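Local coordinates for protein PTHB1 (PDB 4YD8) that forms part of the BBSome, a coat complex thought to sort specific membrane proteins to the primary cilium and required for ciliogenesis, at residues A[29-43]-A[336-350]. Numbering follows the deposited sequence.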
loop_
_atom_site.group_PDB
_atom_site.type_symbol
_atom_site.label_atom_id
_atom_site.label_comp_id
_atom_site.label_asym_id
_atom_site.label_seq_id
_atom_site.Cartn_x
_atom_site.Cartn_y
_atom_site.Cartn_z
ATOM N N LEU A 29 -4.277 -2.867 -4.081
ATOM C CA LEU A 29 -3.413 -2.373 -5.172
ATOM C C LEU A 29 -1.939 -2.344 -4.757
ATOM O O LEU A 29 -1.589 -1.764 -3.718
ATOM C CB LEU A 29 -3.862 -0.966 -5.590
ATOM C CG LEU A 29 -2.961 -0.274 -6.622
ATOM C CD1 LEU A 29 -2.975 -1.044 -7.946
ATOM C CD2 LEU A 29 -3.396 1.185 -6.807
ATOM N N CYS A 30 -1.075 -2.952 -5.562
ATOM C CA CYS A 30 0.342 -2.923 -5.290
ATOM C C CYS A 30 1.106 -2.640 -6.581
ATOM O O CYS A 30 0.758 -3.154 -7.641
ATOM C CB CYS A 30 0.785 -4.253 -4.664
ATOM S SG CYS A 30 2.511 -4.295 -4.185
ATOM N N LEU A 31 2.102 -1.775 -6.474
ATOM C CA LEU A 31 2.982 -1.445 -7.597
ATOM C C LEU A 31 4.404 -1.872 -7.262
ATOM O O LEU A 31 5.031 -1.286 -6.381
ATOM C CB LEU A 31 2.951 0.057 -7.888
ATOM C CG LEU A 31 2.232 0.658 -9.093
ATOM C CD1 LEU A 31 2.455 2.178 -9.117
ATOM C CD2 LEU A 31 2.702 0.028 -10.416
ATOM N N ALA A 32 4.927 -2.876 -7.961
ATOM C CA ALA A 32 6.251 -3.381 -7.601
ATOM C C ALA A 32 6.881 -4.196 -8.711
ATOM O O ALA A 32 6.191 -4.679 -9.610
ATOM C CB ALA A 32 6.155 -4.257 -6.320
ATOM N N ASN A 33 8.196 -4.357 -8.628
ATOM C CA ASN A 33 8.930 -5.148 -9.610
ATOM C C ASN A 33 8.834 -6.617 -9.217
ATOM O O ASN A 33 9.833 -7.240 -8.860
ATOM C CB ASN A 33 10.384 -4.691 -9.691
ATOM C CG ASN A 33 11.151 -5.389 -10.802
ATOM O OD1 ASN A 33 10.557 -6.031 -11.666
ATOM N ND2 ASN A 33 12.471 -5.275 -10.775
ATOM N N VAL A 34 7.618 -7.155 -9.297
ATOM C CA VAL A 34 7.278 -8.433 -8.663
ATOM C C VAL A 34 7.928 -9.621 -9.385
ATOM O O VAL A 34 8.121 -10.689 -8.788
ATOM C CB VAL A 34 5.721 -8.614 -8.590
ATOM C CG1 VAL A 34 5.120 -8.796 -9.982
ATOM C CG2 VAL A 34 5.342 -9.781 -7.660
ATOM N N ASP A 35 8.323 -9.426 -10.644
ATOM C CA ASP A 35 9.022 -10.495 -11.364
ATOM C C ASP A 35 10.529 -10.287 -11.400
ATOM O O ASP A 35 11.225 -10.931 -12.191
ATOM C CB ASP A 35 8.480 -10.636 -12.793
ATOM C CG ASP A 35 8.610 -9.355 -13.614
ATOM O OD1 ASP A 35 9.151 -8.352 -13.102
ATOM O OD2 ASP A 35 8.179 -9.361 -14.794
ATOM N N ASN A 36 11.026 -9.393 -10.545
ATOM C CA ASN A 36 12.456 -9.159 -10.414
ATOM C C ASN A 36 13.138 -8.893 -11.746
ATOM O O ASN A 36 14.212 -9.404 -12.013
ATOM C CB ASN A 36 13.092 -10.350 -9.708
ATOM C CG ASN A 36 12.540 -10.499 -8.289
ATOM O OD1 ASN A 36 12.878 -9.702 -7.418
ATOM N ND2 ASN A 36 11.633 -11.457 -8.079
ATOM N N SER A 37 12.482 -8.095 -12.572
ATOM C CA SER A 37 13.026 -7.778 -13.896
ATOM C C SER A 37 14.248 -6.873 -13.801
ATOM O O SER A 37 14.345 -6.042 -12.897
ATOM C CB SER A 37 11.955 -7.116 -14.755
ATOM O OG SER A 37 11.567 -5.881 -14.187
ATOM N N GLY A 38 15.165 -6.997 -14.760
ATOM C CA GLY A 38 16.371 -6.208 -14.718
ATOM C C GLY A 38 16.167 -4.759 -15.121
ATOM O O GLY A 38 16.970 -3.902 -14.764
ATOM N N ASN A 39 15.104 -4.467 -15.864
ATOM C CA ASN A 39 14.895 -3.080 -16.292
ATOM C C ASN A 39 14.262 -2.235 -15.183
ATOM O O ASN A 39 14.109 -1.021 -15.315
ATOM C CB ASN A 39 14.047 -3.021 -17.563
ATOM C CG ASN A 39 12.670 -3.648 -17.393
ATOM O OD1 ASN A 39 12.129 -3.752 -16.282
ATOM N ND2 ASN A 39 12.093 -4.071 -18.508
ATOM N N GLY A 40 13.892 -2.895 -14.094
ATOM C CA GLY A 40 13.420 -2.204 -12.904
ATOM C C GLY A 40 12.016 -1.617 -12.989
ATOM O O GLY A 40 11.620 -0.815 -12.148
ATOM N N GLN A 41 11.253 -2.012 -13.998
ATOM C CA GLN A 41 9.884 -1.515 -14.142
ATOM C C GLN A 41 8.917 -2.126 -13.134
ATOM O O GLN A 41 8.973 -3.327 -12.850
ATOM C CB GLN A 41 9.379 -1.791 -15.559
ATOM C CG GLN A 41 10.188 -1.079 -16.608
ATOM C CD GLN A 41 9.952 0.402 -16.548
ATOM O OE1 GLN A 41 8.840 0.870 -16.808
ATOM N NE2 GLN A 41 10.979 1.154 -16.174
ATOM N N ASP A 42 7.998 -1.314 -12.611
ATOM C CA ASP A 42 6.944 -1.875 -11.769
ATOM C C ASP A 42 5.927 -2.637 -12.605
ATOM O O ASP A 42 5.813 -2.428 -13.811
ATOM C CB ASP A 42 6.222 -0.785 -10.971
ATOM C CG ASP A 42 7.102 -0.181 -9.907
ATOM O OD1 ASP A 42 7.881 -0.951 -9.294
ATOM O OD2 ASP A 42 7.018 1.048 -9.692
ATOM N N LYS A 43 5.211 -3.539 -11.953
ATOM C CA LYS A 43 4.006 -4.121 -12.529
ATOM C C LYS A 43 2.859 -3.754 -11.606
ATOM O O LYS A 43 3.089 -3.484 -10.433
ATOM C CB LYS A 43 4.108 -5.639 -12.671
ATOM C CG LYS A 43 5.005 -6.078 -13.819
ATOM C CD LYS A 43 6.463 -5.961 -13.446
ATOM C CE LYS A 43 7.353 -6.040 -14.677
ATOM N NZ LYS A 43 8.749 -5.762 -14.274
ATOM N N ALA A 336 -7.578 3.410 -3.812
ATOM C CA ALA A 336 -6.135 3.327 -3.637
ATOM C C ALA A 336 -5.436 4.071 -4.758
ATOM O O ALA A 336 -5.928 4.104 -5.883
ATOM C CB ALA A 336 -5.651 1.867 -3.608
ATOM N N VAL A 337 -4.289 4.652 -4.431
ATOM C CA VAL A 337 -3.439 5.312 -5.417
ATOM C C VAL A 337 -2.003 4.914 -5.147
ATOM O O VAL A 337 -1.585 4.795 -3.982
ATOM C CB VAL A 337 -3.608 6.853 -5.379
ATOM C CG1 VAL A 337 -3.362 7.419 -3.969
ATOM C CG2 VAL A 337 -2.704 7.509 -6.390
ATOM N N ARG A 338 -1.260 4.654 -6.220
ATOM C CA ARG A 338 0.170 4.362 -6.138
ATOM C C ARG A 338 0.926 5.148 -7.198
ATOM O O ARG A 338 0.340 5.562 -8.202
ATOM C CB ARG A 338 0.422 2.853 -6.299
ATOM C CG ARG A 338 -0.168 2.021 -5.148
ATOM C CD ARG A 338 0.698 2.182 -3.909
ATOM N NE ARG A 338 0.285 1.291 -2.820
ATOM C CZ ARG A 338 -0.701 1.546 -1.972
ATOM N NH1 ARG A 338 -1.405 2.669 -2.070
ATOM N NH2 ARG A 338 -0.987 0.666 -1.017
ATOM N N VAL A 339 2.220 5.359 -6.969
ATOM C CA VAL A 339 3.101 5.984 -7.952
ATOM C C VAL A 339 4.257 5.053 -8.254
ATOM O O VAL A 339 4.827 4.465 -7.351
ATOM C CB VAL A 339 3.650 7.336 -7.445
ATOM C CG1 VAL A 339 4.646 7.940 -8.433
ATOM C CG2 VAL A 339 2.497 8.288 -7.209
ATOM N N GLY A 340 4.632 4.924 -9.517
ATOM C CA GLY A 340 5.748 4.046 -9.805
ATOM C C GLY A 340 6.288 4.193 -11.194
ATOM O O GLY A 340 5.986 5.157 -11.900
ATOM N N CYS A 341 7.098 3.219 -11.586
ATOM C CA CYS A 341 7.757 3.251 -12.878
ATOM C C CYS A 341 7.096 2.289 -13.858
ATOM O O CYS A 341 7.192 1.061 -13.710
ATOM C CB CYS A 341 9.238 2.912 -12.718
ATOM S SG CYS A 341 10.162 2.984 -14.247
ATOM N N LEU A 342 6.428 2.855 -14.854
ATOM C CA LEU A 342 5.690 2.097 -15.854
ATOM C C LEU A 342 5.984 2.705 -17.201
ATOM O O LEU A 342 6.249 3.899 -17.274
ATOM C CB LEU A 342 4.190 2.140 -15.581
ATOM C CG LEU A 342 3.747 1.626 -14.201
ATOM C CD1 LEU A 342 2.316 2.027 -13.933
ATOM C CD2 LEU A 342 3.865 0.119 -14.166
ATOM N N HIS A 343 5.960 1.888 -18.249
ATOM C CA HIS A 343 6.202 2.377 -19.607
ATOM C C HIS A 343 7.553 3.099 -19.668
ATOM O O HIS A 343 7.734 4.062 -20.419
ATOM C CB HIS A 343 5.040 3.290 -20.048
ATOM C CG HIS A 343 5.113 3.738 -21.478
ATOM N ND1 HIS A 343 5.433 2.886 -22.515
ATOM C CD2 HIS A 343 4.900 4.953 -22.043
ATOM C CE1 HIS A 343 5.416 3.557 -23.655
ATOM N NE2 HIS A 343 5.095 4.810 -23.397
ATOM N N ASP A 344 8.489 2.621 -18.847
ATOM C CA ASP A 344 9.853 3.143 -18.769
ATOM C C ASP A 344 9.918 4.600 -18.347
ATOM O O ASP A 344 10.881 5.300 -18.663
ATOM C CB ASP A 344 10.570 2.967 -20.109
ATOM C CG ASP A 344 10.547 1.532 -20.586
ATOM O OD1 ASP A 344 10.858 0.629 -19.777
ATOM O OD2 ASP A 344 10.199 1.304 -21.763
ATOM N N LEU A 345 8.894 5.036 -17.624
ATOM C CA LEU A 345 8.773 6.400 -17.127
ATOM C C LEU A 345 8.579 6.388 -15.628
ATOM O O LEU A 345 7.861 5.534 -15.113
ATOM C CB LEU A 345 7.587 7.103 -17.796
ATOM C CG LEU A 345 7.751 7.295 -19.298
ATOM C CD1 LEU A 345 6.416 7.596 -19.947
ATOM C CD2 LEU A 345 8.738 8.403 -19.558
ATOM N N LYS A 346 9.202 7.323 -14.920
ATOM C CA LYS A 346 8.979 7.409 -13.477
ATOM C C LYS A 346 7.784 8.320 -13.174
ATOM O O LYS A 346 7.333 9.077 -14.040
ATOM C CB LYS A 346 10.228 7.916 -12.750
ATOM C CG LYS A 346 11.477 7.061 -12.938
ATOM C CD LYS A 346 12.487 7.343 -11.831
ATOM C CE LYS A 346 13.713 6.449 -11.935
ATOM N NZ LYS A 346 14.538 6.770 -13.132
ATOM N N GLY A 347 7.273 8.229 -11.954
ATOM C CA GLY A 347 6.196 9.102 -11.513
ATOM C C GLY A 347 4.855 8.892 -12.196
ATOM O O GLY A 347 4.065 9.826 -12.307
ATOM N N VAL A 348 4.590 7.668 -12.647
ATOM C CA VAL A 348 3.280 7.341 -13.199
ATOM C C VAL A 348 2.284 7.090 -12.068
ATOM O O VAL A 348 2.572 6.352 -11.137
ATOM C CB VAL A 348 3.341 6.111 -14.128
ATOM C CG1 VAL A 348 1.925 5.610 -14.456
ATOM C CG2 VAL A 348 4.117 6.440 -15.412
ATOM N N ILE A 349 1.118 7.719 -12.151
ATOM C CA ILE A 349 0.062 7.553 -11.153
ATOM C C ILE A 349 -0.840 6.393 -11.535
ATOM O O ILE A 349 -1.299 6.314 -12.675
ATOM C CB ILE A 349 -0.814 8.819 -11.017
ATOM C CG1 ILE A 349 0.005 10.007 -10.526
ATOM C CG2 ILE A 349 -1.996 8.588 -10.050
ATOM C CD1 ILE A 349 -0.828 11.279 -10.457
ATOM N N VAL A 350 -1.085 5.495 -10.591
ATOM C CA VAL A 350 -2.036 4.412 -10.818
ATOM C C VAL A 350 -3.165 4.541 -9.803
ATOM O O VAL A 350 -2.905 4.609 -8.602
ATOM C CB VAL A 350 -1.388 3.025 -10.682
ATOM C CG1 VAL A 350 -2.431 1.912 -10.910
ATOM C CG2 VAL A 350 -0.186 2.888 -11.646
HETATM O O HOH W 1 1.040 -1.655 -1.692
HETATM O O HOH W 2 2.738 -0.660 -3.911
HETATM O O HOH W 3 7.423 -1.050 -18.114
HETATM O O HOH W 4 6.451 2.050 -7.187
#
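L29 lays its CD2 against the aliphatic stem of R338, 3.7 Å from CG, while its CB meets CB of A336. CG of L29 lies anti to the backbone N (chi1 174°), which carries the methyls over R338 and V350. The R338 guanidinium turns one face to the L29 carbonyl oxygen, and water 1 joins L29 O, weakly, to NH2 at the guanidinium edge. L31 follows. In the conformer described, its CD1 rests on G340 and its CD2 touches CD2 of L342. After the turns, Q41 reaches the 342-345 hairpin turn. Q41 OE1 accepts from D344 N at 2.7 Å, from above the carbonyl plane, and also from water 3. With Q41 cut back to an alanine, D344 N and water 3 would probably lose their shared partner. D42 pairs twice with C341: D42 N donates to C341 O at 2.7 Å, and C341 N donates to D42 OD2 at 2.9 Å. A side chain on G340 would clash with this OD2. Water 4 links it to V339 O. Strands 29-32 and 336-342 run 32° apart. The contact joins the innermost strands, 29-32 and 334-342, of the first and last blades of this seven-bladed beta-propeller, the last blade being completed by strand 8-17.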